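Local coordinates for GXWXG domain-containing protein (Thermomonospora curvata, PDB 4MVE) that is of unknown function but carries GXWXG and DUF4334 family sequences in one chain rich in antiparallel strands, at residues Leu41-Gly46 against Gly66-Asp71. Numbering follows the deposited sequence.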
# COMPACT_ATOMS: atom_id res chain seq x y z
N LEU A 41 -3.93 9.41 7.06
CA LEU A 41 -4.02 9.21 8.50
C LEU A 41 -5.20 8.25 8.88
O LEU A 41 -6.33 8.43 8.42
CB LEU A 41 -4.05 10.53 9.27
CG LEU A 41 -2.81 11.47 9.06
CD1 LEU A 41 -2.92 12.75 9.85
CD2 LEU A 41 -1.54 10.79 9.44
N GLY A 42 -4.88 7.20 9.62
CA GLY A 42 -5.83 6.18 10.05
C GLY A 42 -5.34 4.76 9.83
O GLY A 42 -4.20 4.55 9.41
N THR A 43 -6.21 3.79 10.13
CA THR A 43 -5.91 2.37 9.97
C THR A 43 -6.51 1.89 8.65
O THR A 43 -7.65 2.25 8.31
CB THR A 43 -6.40 1.57 11.18
OG1 THR A 43 -5.68 2.06 12.32
CG2 THR A 43 -6.13 0.06 11.06
N TRP A 44 -5.72 1.09 7.91
CA TRP A 44 -6.13 0.55 6.61
C TRP A 44 -5.88 -0.95 6.52
O TRP A 44 -4.85 -1.45 7.00
CB TRP A 44 -5.40 1.24 5.44
CG TRP A 44 -5.54 2.73 5.36
CD1 TRP A 44 -5.00 3.65 6.20
CD2 TRP A 44 -6.12 3.48 4.26
NE1 TRP A 44 -5.23 4.93 5.73
CE2 TRP A 44 -5.92 4.86 4.55
CE3 TRP A 44 -6.72 3.13 3.03
CZ2 TRP A 44 -6.35 5.88 3.68
CZ3 TRP A 44 -7.14 4.14 2.17
CH2 TRP A 44 -6.95 5.50 2.50
N ARG A 45 -6.82 -1.66 5.87
CA ARG A 45 -6.75 -3.10 5.55
C ARG A 45 -6.07 -3.24 4.17
O ARG A 45 -6.45 -2.55 3.20
CB ARG A 45 -8.14 -3.76 5.56
CG ARG A 45 -8.06 -5.26 5.19
CD ARG A 45 -9.39 -6.01 5.31
NE ARG A 45 -10.36 -5.64 4.27
CZ ARG A 45 -11.44 -4.89 4.48
NH1 ARG A 45 -11.70 -4.39 5.69
NH2 ARG A 45 -12.27 -4.62 3.48
N GLY A 46 -5.06 -4.10 4.11
CA GLY A 46 -4.29 -4.29 2.89
C GLY A 46 -4.55 -5.59 2.18
O GLY A 46 -5.03 -6.54 2.79
N GLY A 66 -2.58 -4.99 7.42
CA GLY A 66 -2.53 -3.68 6.79
C GLY A 66 -1.52 -2.73 7.40
O GLY A 66 -0.36 -3.09 7.66
N LYS A 67 -1.97 -1.47 7.59
CA LYS A 67 -1.09 -0.36 8.07
C LYS A 67 -1.83 0.63 8.93
O LYS A 67 -3.06 0.76 8.78
CB LYS A 67 -0.47 0.41 6.87
CG LYS A 67 0.24 -0.45 5.83
CD LYS A 67 0.80 0.39 4.67
CE LYS A 67 1.53 -0.45 3.67
NZ LYS A 67 2.79 -0.99 4.24
N ARG A 68 -1.10 1.31 9.84
CA ARG A 68 -1.65 2.38 10.69
C ARG A 68 -0.80 3.63 10.52
O ARG A 68 0.40 3.58 10.78
CB ARG A 68 -1.75 2.00 12.18
CG ARG A 68 -2.52 3.09 13.00
CD ARG A 68 -3.12 2.62 14.34
NE ARG A 68 -2.09 2.32 15.33
CZ ARG A 68 -1.89 2.99 16.47
NH1 ARG A 68 -0.92 2.64 17.29
NH2 ARG A 68 -2.65 4.05 16.76
N PHE A 69 -1.39 4.73 9.99
CA PHE A 69 -0.67 5.99 9.84
C PHE A 69 -1.06 6.89 11.05
O PHE A 69 -2.18 7.40 11.08
CB PHE A 69 -1.01 6.64 8.47
CG PHE A 69 -0.78 5.71 7.29
CD1 PHE A 69 0.41 5.77 6.55
CD2 PHE A 69 -1.76 4.79 6.90
CE1 PHE A 69 0.63 4.89 5.48
CE2 PHE A 69 -1.54 3.92 5.83
CZ PHE A 69 -0.34 3.97 5.14
N ILE A 70 -0.18 7.01 12.08
CA ILE A 70 -0.53 7.82 13.29
C ILE A 70 -0.46 9.30 12.93
O ILE A 70 -1.43 10.03 13.11
CB ILE A 70 0.29 7.55 14.61
CG1 ILE A 70 0.83 6.10 14.84
CG2 ILE A 70 -0.33 8.18 15.85
CD1 ILE A 70 -0.05 5.03 14.82
N ASP A 71 0.71 9.74 12.47
CA ASP A 71 1.01 11.09 12.03
C ASP A 71 2.07 10.96 10.91
O ASP A 71 2.51 9.84 10.61
CB ASP A 71 1.48 11.98 13.21
CG ASP A 71 2.65 11.44 14.04
OD1 ASP A 71 3.72 11.14 13.44
OD2 ASP A 71 2.54 11.44 15.29
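W44 and K67 face each other as an antiparallel hydrogen-bonded pair: W44 N gives its hydrogen to K67 O at 2.8 Å, almost straight on to the carbonyl, and K67 N returns a bond to W44 O at 2.9 Å. G42 and F69, two residues back along 41-46 and two further along 66-71, repeat the exchange, with F69 N 2.9 Å from G42 O and G42 N 3.1 Å from F69 O. Between these pairs, T43 and R68 form a non-hydrogen-bonded pair. Glycine suits the place of G42 because a CB at its phi of 133° would jam against the preceding carbonyl oxygen. At G66 a side chain would run into W44 O, which instead receives a CA-H...O contact from G66 CA at 3.2 Å.

On the face shared by W44, K67 and F69, the indole meets the phenyl ring at about a right angle, W44 CD1 lying 3.5 Å from F69 CE2; F69 thus offers a flat apolar edge on a buried face. W44 CG stands anti to its carbonyl carbon (chi1 -57°), bringing CD1 beside F69, while NE1 bonds to M40 O. With an alanine here, the phenyl edge would probably lose its indole neighbour and M40 O the NE1 donor. K67 is long enough to carry its amine away to P77 O. On the reverse face, T43 OG1 rests 3.3 Å from R68 CD; R68 can lay methylenes there and still reach E76 in a salt bridge through NE. Beyond the ladder, apolar L41 reaches D71, CD2 to CA at 3.6 Å.

The contact joins antiparallel neighbours 42-48 and 64-71, linked through helix 54-61, where G42, W44 and G46 supply the glycine-tryptophan-glycine spacing of the GXWXG family.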